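Local coordinates for protein STM4351 (Salmonella enterica, PDB 2Y7I) that binds arginine with high specificity in the periplasm, probably for uptake into the cell, at residues G30-E42 with V213-F227. Residues are numbered along the deposited sequence; the frame is centred on the assembly and turned at random. Where two conformers were deposited one is given.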
ATOM      1  N   GLY A  30     -14.306 -10.317  -0.875  1.00 17.70           N
ATOM      2  CA  GLY A  30     -13.959  -9.198  -1.726  1.00 16.18           C
ATOM      3  C   GLY A  30     -12.729  -8.442  -1.266  1.00 16.11           C
ATOM      4  O   GLY A  30     -12.135  -8.758  -0.226  1.00 16.12           O
ATOM      5  N   PHE A  31     -12.366  -7.421  -2.040  1.00 15.14           N
ATOM      6  CA  PHE A  31     -11.219  -6.591  -1.710  1.00 15.16           C
ATOM      7  C   PHE A  31     -11.365  -5.967  -0.324  1.00 14.90           C
ATOM      8  O   PHE A  31     -10.450  -6.069   0.499  1.00 14.61           O
ATOM      9  CB  PHE A  31     -11.013  -5.507  -2.759  1.00 15.05           C
ATOM     10  CG  PHE A  31      -9.862  -4.588  -2.456  1.00 14.52           C
ATOM     11  CD1 PHE A  31      -8.551  -5.010  -2.637  1.00 15.81           C
ATOM     12  CD2 PHE A  31     -10.098  -3.291  -2.007  1.00 13.53           C
ATOM     13  CE1 PHE A  31      -7.479  -4.149  -2.372  1.00 14.90           C
ATOM     14  CE2 PHE A  31      -9.037  -2.424  -1.745  1.00 13.28           C
ATOM     15  CZ  PHE A  31      -7.732  -2.863  -1.918  1.00 14.37           C
ATOM     16  N   ASP A  32     -12.521  -5.347  -0.063  1.00 14.37           N
ATOM     17  CA  ASP A  32     -12.744  -4.669   1.229  1.00 14.63           C
ATOM     18  C   ASP A  32     -12.701  -5.629   2.405  1.00 14.99           C
ATOM     19  O   ASP A  32     -12.271  -5.255   3.491  1.00 15.56           O
ATOM     20  CB  ASP A  32     -14.091  -3.948   1.262  1.00 14.15           C
ATOM     21  CG  ASP A  32     -14.073  -2.627   0.536  1.00 13.84           C
ATOM     22  OD1 ASP A  32     -12.984  -2.128   0.156  1.00 15.52           O
ATOM     23  OD2 ASP A  32     -15.171  -2.067   0.351  1.00 15.08           O
ATOM     24  N   ILE A  33     -13.172  -6.852   2.188  1.00 15.59           N
ATOM     25  CA  ILE A  33     -13.182  -7.873   3.236  1.00 16.43           C
ATOM     26  C   ILE A  33     -11.749  -8.288   3.576  1.00 16.68           C
ATOM     27  O   ILE A  33     -11.410  -8.460   4.743  1.00 17.18           O
ATOM     28  CB  ILE A  33     -14.018  -9.119   2.846  1.00 16.93           C
ATOM     29  CG1 ILE A  33     -15.425  -8.725   2.343  1.00 18.06           C
ATOM     30  CG2 ILE A  33     -14.081 -10.124   4.011  1.00 17.88           C
ATOM     31  CD1 ILE A  33     -16.215  -7.760   3.248  1.00 18.63           C
ATOM     32  N   ASP A  34     -10.920  -8.450   2.550  1.00 16.93           N
ATOM     33  CA  ASP A  34      -9.499  -8.790   2.749  1.00 17.23           C
ATOM     34  C   ASP A  34      -8.763  -7.687   3.492  1.00 16.62           C
ATOM     35  O   ASP A  34      -7.981  -7.963   4.413  1.00 17.71           O
ATOM     36  CB  ASP A  34      -8.814  -9.109   1.414  1.00 17.47           C
ATOM     37  CG  ASP A  34      -9.187 -10.487   0.893  1.00 19.59           C
ATOM     38  OD1 ASP A  34     -10.006 -11.168   1.544  1.00 21.02           O
ATOM     39  OD2 ASP A  34      -8.676 -10.894  -0.163  1.00 21.48           O
ATOM     40  N   VAL A  35      -9.020  -6.442   3.085  1.00 15.87           N
ATOM     41  CA  VAL A  35      -8.493  -5.271   3.777  1.00 15.34           C
ATOM     42  C   VAL A  35      -8.942  -5.244   5.248  1.00 15.59           C
ATOM     43  O   VAL A  35      -8.103  -5.129   6.144  1.00 15.74           O
ATOM     44  CB  VAL A  35      -8.860  -3.938   3.055  1.00 14.81           C
ATOM     45  CG1 VAL A  35      -8.468  -2.729   3.903  1.00 14.88           C
ATOM     46  CG2 VAL A  35      -8.161  -3.844   1.692  1.00 13.15           C
ATOM     47  N   ALA A  36     -10.249  -5.352   5.496  1.00 14.81           N
ATOM     48  CA  ALA A  36     -10.757  -5.299   6.879  1.00 15.25           C
ATOM     49  C   ALA A  36     -10.180  -6.419   7.763  1.00 16.38           C
ATOM     50  O   ALA A  36      -9.822  -6.186   8.925  1.00 16.29           O
ATOM     51  CB  ALA A  36     -12.290  -5.317   6.894  1.00 15.15           C
ATOM     52  N   ASN A  37     -10.089  -7.626   7.209  1.00 17.09           N
ATOM     53  CA  ASN A  37      -9.510  -8.756   7.944  1.00 18.59           C
ATOM     54  C   ASN A  37      -8.044  -8.502   8.302  1.00 18.59           C
ATOM     55  O   ASN A  37      -7.614  -8.788   9.418  1.00 18.44           O
ATOM     56  CB  ASN A  37      -9.663 -10.066   7.165  1.00 19.82           C
ATOM     57  CG  ASN A  37     -11.033 -10.724   7.374  1.00 23.39           C
ATOM     58  OD1 ASN A  37     -11.523 -10.817   8.494  1.00 27.54           O
ATOM     59  ND2 ASN A  37     -11.635 -11.201   6.297  1.00 25.64           N
ATOM     60  N   ALA A  38      -7.293  -7.941   7.355  1.00 17.86           N
ATOM     61  CA  ALA A  38      -5.883  -7.626   7.580  1.00 18.40           C
ATOM     62  C   ALA A  38      -5.732  -6.556   8.668  1.00 18.41           C
ATOM     63  O   ALA A  38      -4.862  -6.659   9.538  1.00 18.97           O
ATOM     64  CB  ALA A  38      -5.209  -7.184   6.263  1.00 18.28           C
ATOM     65  N   VAL A  39      -6.591  -5.539   8.618  1.00 17.72           N
ATOM     66  CA  VAL A  39      -6.648  -4.506   9.663  1.00 17.98           C
ATOM     67  C   VAL A  39      -6.957  -5.121  11.040  1.00 18.98           C
ATOM     68  O   VAL A  39      -6.248  -4.846  12.019  1.00 19.40           O
ATOM     69  CB  VAL A  39      -7.664  -3.401   9.301  1.00 16.97           C
ATOM     70  CG1 VAL A  39      -7.923  -2.446  10.492  1.00 16.91           C
ATOM     71  CG2 VAL A  39      -7.174  -2.632   8.082  1.00 17.36           C
ATOM     72  N   CYS A  40      -7.990  -5.961  11.105  1.00 19.64           N
ATOM     73  CA  CYS A  40      -8.320  -6.686  12.344  1.00 21.61           C
ATOM     74  C   CYS A  40      -7.165  -7.538  12.888  1.00 22.82           C
ATOM     75  O   CYS A  40      -6.908  -7.541  14.107  1.00 23.47           O
ATOM     76  CB  CYS A  40      -9.579  -7.534  12.162  1.00 21.87           C
ATOM     77  SG  CYS A  40     -11.035  -6.499  12.081  1.00 24.20           S
ATOM     78  N   LYS A  41      -6.466  -8.244  11.997  1.00 23.06           N
ATOM     79  CA  LYS A  41      -5.310  -9.040  12.417  1.00 24.97           C
ATOM     80  C   LYS A  41      -4.232  -8.164  13.069  1.00 25.00           C
ATOM     81  O   LYS A  41      -3.709  -8.512  14.127  1.00 25.62           O
ATOM     82  CB  LYS A  41      -4.736  -9.869  11.262  1.00 25.70           C
ATOM     83  CG  LYS A  41      -3.655 -10.854  11.714  1.00 29.33           C
ATOM     84  CD  LYS A  41      -3.310 -11.857  10.625  1.00 33.67           C
ATOM     85  CE  LYS A  41      -2.353 -12.919  11.163  1.00 36.83           C
ATOM     86  NZ  LYS A  41      -1.994 -13.930  10.130  1.00 39.20           N
ATOM     87  N   GLU A  42      -3.926  -7.019  12.455  1.00 24.27           N
ATOM     88  CA  GLU A  42      -2.954  -6.068  13.030  1.00 24.93           C
ATOM     89  C   GLU A  42      -3.421  -5.502  14.366  1.00 25.16           C
ATOM     90  O   GLU A  42      -2.608  -5.135  15.212  1.00 25.56           O
ATOM     91  CB  GLU A  42      -2.651  -4.914  12.066  1.00 24.38           C
ATOM     92  CG  GLU A  42      -1.798  -5.277  10.858  1.00 26.58           C
ATOM     93  CD  GLU A  42      -0.378  -5.725  11.213  1.00 30.92           C
ATOM     94  OE1 GLU A  42       0.079  -5.501  12.354  1.00 30.16           O
ATOM     95  OE2 GLU A  42       0.278  -6.315  10.328  1.00 34.00           O
ATOM     96  N   VAL A 213      -0.633  -2.474   6.991  1.00 18.14           N
ATOM     97  CA  VAL A 213      -1.230  -3.279   5.911  1.00 17.53           C
ATOM     98  C   VAL A 213      -0.836  -2.736   4.539  1.00 17.33           C
ATOM     99  O   VAL A 213      -0.452  -3.503   3.654  1.00 17.76           O
ATOM    100  CB  VAL A 213      -2.779  -3.395   6.033  1.00 16.83           C
ATOM    101  CG1 VAL A 213      -3.392  -4.029   4.790  1.00 16.21           C
ATOM    102  CG2 VAL A 213      -3.156  -4.204   7.287  1.00 16.99           C
ATOM    103  N   LYS A 214      -0.910  -1.417   4.376  1.00 16.81           N
ATOM    104  CA  LYS A 214      -0.593  -0.783   3.082  1.00 16.97           C
ATOM    105  C   LYS A 214       0.881  -0.892   2.688  1.00 18.18           C
ATOM    106  O   LYS A 214       1.217  -0.762   1.501  1.00 18.31           O
ATOM    107  CB  LYS A 214      -1.084   0.666   3.044  1.00 16.19           C
ATOM    108  CG  LYS A 214      -2.606   0.780   3.015  1.00 15.69           C
ATOM    109  CD  LYS A 214      -3.080   2.187   3.354  1.00 15.46           C
ATOM    110  CE  LYS A 214      -2.684   3.188   2.262  1.00 16.10           C
ATOM    111  NZ  LYS A 214      -2.910   4.589   2.713  1.00 16.81           N
ATOM    112  N   ALA A 215       1.750  -1.155   3.667  1.00 18.79           N
ATOM    113  CA  ALA A 215       3.185  -1.329   3.394  1.00 20.11           C
ATOM    114  C   ALA A 215       3.563  -2.785   3.105  1.00 21.06           C
ATOM    115  O   ALA A 215       4.726  -3.089   2.828  1.00 22.55           O
ATOM    116  CB  ALA A 215       4.019  -0.789   4.544  1.00 21.11           C
ATOM    117  N   SER A 216       2.580  -3.676   3.173  1.00 20.57           N
ATOM    118  CA  SER A 216       2.829  -5.109   3.079  1.00 21.54           C
ATOM    119  C   SER A 216       2.742  -5.599   1.638  1.00 21.96           C
ATOM    120  O   SER A 216       1.927  -5.104   0.857  1.00 20.66           O
ATOM    121  CB  SER A 216       1.850  -5.894   3.965  1.00 20.76           C
ATOM    122  OG  SER A 216       0.522  -5.832   3.460  1.00 20.95           O
ATOM    123  N   PRO A 217       3.584  -6.586   1.282  1.00 23.82           N
ATOM    124  CA  PRO A 217       3.467  -7.220  -0.039  1.00 24.49           C
ATOM    125  C   PRO A 217       2.059  -7.791  -0.257  1.00 23.90           C
ATOM    126  O   PRO A 217       1.555  -7.776  -1.384  1.00 23.44           O
ATOM    127  CB  PRO A 217       4.504  -8.339   0.014  1.00 26.26           C
ATOM    128  CG  PRO A 217       5.475  -7.916   1.070  1.00 27.37           C
ATOM    129  CD  PRO A 217       4.690  -7.148   2.079  1.00 25.18           C
ATOM    130  N   GLU A 218       1.428  -8.260   0.824  1.00 23.57           N
ATOM    131  CA  GLU A 218       0.070  -8.833   0.779  1.00 23.37           C
ATOM    132  C   GLU A 218      -0.988  -7.876   0.252  1.00 21.94           C
ATOM    133  O   GLU A 218      -1.944  -8.295  -0.405  1.00 21.10           O
ATOM    134  CB  GLU A 218      -0.364  -9.330   2.164  1.00 23.72           C
ATOM    135  CG  GLU A 218       0.359 -10.589   2.644  1.00 26.72           C
ATOM    136  CD  GLU A 218       1.676 -10.301   3.368  1.00 30.36           C
ATOM    137  OE1 GLU A 218       2.108  -9.130   3.417  1.00 30.14           O
ATOM    138  OE2 GLU A 218       2.287 -11.256   3.890  1.00 33.00           O
ATOM    139  N   TYR A 219      -0.808  -6.591   0.531  0.70 21.10           N
ATOM    140  CA  TYR A 219      -1.766  -5.579   0.118  0.70 19.74           C
ATOM    141  C   TYR A 219      -1.670  -5.345  -1.391  0.70 19.86           C
ATOM    142  O   TYR A 219      -2.686  -5.150  -2.054  0.70 18.86           O
ATOM    143  CB  TYR A 219      -1.553  -4.315   0.956  0.70 19.03           C
ATOM    144  CG  TYR A 219      -2.302  -3.081   0.527  0.70 18.03           C
ATOM    145  CD1 TYR A 219      -3.684  -2.964   0.701  0.70 16.40           C
ATOM    146  CD2 TYR A 219      -1.613  -2.009  -0.026  0.70 18.30           C
ATOM    147  CE1 TYR A 219      -4.351  -1.806   0.304  0.70 16.06           C
ATOM    148  CE2 TYR A 219      -2.256  -0.869  -0.413  0.70 18.01           C
ATOM    149  CZ  TYR A 219      -3.619  -0.764  -0.252  0.70 17.05           C
ATOM    150  OH  TYR A 219      -4.221   0.399  -0.661  0.70 18.41           O
ATOM    151  N   ALA A 220      -0.456  -5.434  -1.938  1.00 21.34           N
ATOM    152  CA  ALA A 220      -0.259  -5.400  -3.392  1.00 22.20           C
ATOM    153  C   ALA A 220      -0.913  -6.627  -4.040  1.00 22.75           C
ATOM    154  O   ALA A 220      -1.547  -6.522  -5.096  1.00 22.13           O
ATOM    155  CB  ALA A 220       1.217  -5.322  -3.738  1.00 23.51           C
ATOM    156  N   GLN A 221      -0.775  -7.780  -3.385  1.00 23.77           N
ATOM    157  CA  GLN A 221      -1.395  -9.020  -3.865  1.00 25.05           C
ATOM    158  C   GLN A 221      -2.929  -8.984  -3.818  1.00 23.62           C
ATOM    159  O   GLN A 221      -3.581  -9.545  -4.699  1.00 23.99           O
ATOM    160  CB  GLN A 221      -0.846 -10.236  -3.106  1.00 26.12           C
ATOM    161  CG  GLN A 221       0.651 -10.464  -3.307  1.00 30.22           C
ATOM    162  CD  GLN A 221       1.281 -11.294  -2.196  1.00 34.32           C
ATOM    163  OE1 GLN A 221       0.602 -11.723  -1.254  1.00 36.00           O
ATOM    164  NE2 GLN A 221       2.590 -11.514  -2.294  1.00 36.86           N
ATOM    165  N   MET A 222      -3.502  -8.317  -2.811  1.00 22.74           N
ATOM    166  CA  MET A 222      -4.967  -8.122  -2.740  1.00 22.21           C
ATOM    167  C   MET A 222      -5.496  -7.353  -3.949  1.00 21.98           C
ATOM    168  O   MET A 222      -6.545  -7.691  -4.502  1.00 21.72           O
ATOM    169  CB  MET A 222      -5.364  -7.371  -1.467  1.00 21.20           C
ATOM    170  CG  MET A 222      -5.247  -8.165  -0.184  1.00 22.27           C
ATOM    171  SD  MET A 222      -5.615  -7.078   1.211  1.00 22.90           S
ATOM    172  CE  MET A 222      -5.017  -8.059   2.579  1.00 23.52           C
ATOM    173  N   GLN A 223      -4.763  -6.315  -4.347  1.00 21.95           N
ATOM    174  CA  GLN A 223      -5.123  -5.497  -5.502  1.00 21.66           C
ATOM    175  C   GLN A 223      -5.016  -6.304  -6.796  1.00 22.95           C
ATOM    176  O   GLN A 223      -5.916  -6.259  -7.642  1.00 22.23           O
ATOM    177  CB  GLN A 223      -4.225  -4.260  -5.569  1.00 21.77           C
ATOM    178  CG  GLN A 223      -4.483  -3.239  -4.445  1.00 20.94           C
ATOM    179  CD  GLN A 223      -3.549  -2.032  -4.516  1.00 23.62           C
ATOM    180  OE1 GLN A 223      -2.936  -1.644  -3.517  1.00 23.60           O
ATOM    181  NE2 GLN A 223      -3.421  -1.451  -5.701  1.00 23.00           N
ATOM    182  N   GLU A 224      -3.910  -7.036  -6.936  1.00 24.80           N
ATOM    183  CA  GLU A 224      -3.708  -7.977  -8.038  1.00 27.09           C
ATOM    184  C   GLU A 224      -4.857  -8.987  -8.139  1.00 27.04           C
ATOM    185  O   GLU A 224      -5.395  -9.216  -9.225  1.00 27.48           O
ATOM    186  CB  GLU A 224      -2.362  -8.687  -7.865  1.00 29.14           C
ATOM    187  CG  GLU A 224      -2.086  -9.856  -8.807  1.00 33.39           C
ATOM    188  CD  GLU A 224      -0.754 -10.539  -8.513  1.00 38.32           C
ATOM    189  OE1 GLU A 224      -0.343 -10.612  -7.330  1.00 40.40           O
ATOM    190  OE2 GLU A 224      -0.115 -11.009  -9.470  1.00 40.94           O
ATOM    191  N   LYS A 225      -5.245  -9.573  -7.009  1.00 26.44           N
ATOM    192  CA  LYS A 225      -6.322 -10.562  -7.003  1.00 26.48           C
ATOM    193  C   LYS A 225      -7.657  -9.982  -7.461  1.00 25.09           C
ATOM    194  O   LYS A 225      -8.333 -10.559  -8.320  1.00 24.56           O
ATOM    195  CB  LYS A 225      -6.488 -11.183  -5.614  1.00 26.67           C
ATOM    196  CG  LYS A 225      -7.756 -12.024  -5.494  1.00 28.17           C
ATOM    197  CD  LYS A 225      -7.786 -12.856  -4.244  1.00 29.97           C
ATOM    198  CE  LYS A 225      -8.920 -13.862  -4.338  1.00 30.08           C
ATOM    199  NZ  LYS A 225      -8.911 -14.805  -3.187  1.00 32.64           N
ATOM    200  N   TRP A 226      -8.031  -8.842  -6.881  1.00 23.13           N
ATOM    201  CA  TRP A 226      -9.385  -8.332  -7.016  1.00 22.87           C
ATOM    202  C   TRP A 226      -9.606  -7.343  -8.162  1.00 23.27           C
ATOM    203  O   TRP A 226     -10.736  -7.192  -8.633  1.00 22.27           O
ATOM    204  CB  TRP A 226      -9.855  -7.728  -5.683  1.00 21.55           C
ATOM    205  CG  TRP A 226     -10.041  -8.749  -4.587  1.00 20.84           C
ATOM    206  CD1 TRP A 226      -9.281  -8.893  -3.451  1.00 19.98           C
ATOM    207  CD2 TRP A 226     -11.045  -9.772  -4.528  1.00 20.77           C
ATOM    208  NE1 TRP A 226      -9.763  -9.934  -2.683  1.00 20.20           N
ATOM    209  CE2 TRP A 226     -10.844 -10.491  -3.323  1.00 21.65           C
ATOM    210  CE3 TRP A 226     -12.095 -10.155  -5.379  1.00 20.67           C
ATOM    211  CZ2 TRP A 226     -11.656 -11.569  -2.946  1.00 22.23           C
ATOM    212  CZ3 TRP A 226     -12.900 -11.226  -5.004  1.00 23.16           C
ATOM    213  CH2 TRP A 226     -12.676 -11.921  -3.800  1.00 23.58           C
ATOM    214  N   PHE A 227      -8.538  -6.690  -8.620  1.00 24.79           N
ATOM    215  CA  PHE A 227      -8.675  -5.618  -9.618  1.00 26.12           C
ATOM    216  C   PHE A 227      -8.099  -5.911 -11.015  1.00 28.66           C
ATOM    217  O   PHE A 227      -8.262  -5.100 -11.928  1.00 29.30           O
ATOM    218  CB  PHE A 227      -8.154  -4.280  -9.057  1.00 25.19           C
ATOM    219  CG  PHE A 227      -8.953  -3.760  -7.889  1.00 24.55           C
ATOM    220  CD1 PHE A 227     -10.269  -3.334  -8.058  1.00 23.46           C
ATOM    221  CD2 PHE A 227      -8.401  -3.701  -6.618  1.00 23.80           C
ATOM    222  CE1 PHE A 227     -11.018  -2.872  -6.975  1.00 23.64           C
ATOM    223  CE2 PHE A 227      -9.145  -3.224  -5.533  1.00 23.77           C
ATOM    224  CZ  PHE A 227     -10.451  -2.814  -5.711  1.00 22.16           C
TER
HETATM  225  O   HOH W   1      -9.258 -13.559  -0.905  1.00 27.56           O
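Phe-227 sets CE2 over the centre of the Phe-31 ring, 3.4 Å from Phe-31 CG, in a T-shaped pair with planes at 62°. Val-35 CG2, one turn on, lies over the rim of the opposite face, while Trp-226 CD1 and Met-222 O lie at the edge. Phe-31 reaches this pocket because its CG stands anti to the backbone N (chi1 178°). The Trp-226 indole lies flat against the start of helix 31-42, where Gly-30 CA makes a CH-pi contact with the six-membered ring. Glycine suits this N-cap because its backbone angles would press a CB against the preceding carbonyl O. The aliphatic part of Lys-225 backs the other face. In the indole plane, Trp-226 NE1 gives Asp-34 OD2 a nearly straight hydrogen bond of 2.9 Å (177°), which reaches the oxygen from above the carboxylate plane; a water links the same oxygen to Lys-225 NZ.

In this family 3 solute-binding protein, of the type II periplasmic binding fold, the C-terminal helix 217-227 runs antiparallel to helix 31-42, whose far side packs on strands 7-12 and 46-51. Mid-way, the flexible, unbranched Met-222 enters as a knob among Phe-31, Asp-34, Val-35 and Ala-38. Small Ala-38 also admits Val-213, at the end of helix 200-214, whose CG2 approaches Ala-38 O to 3.7 Å.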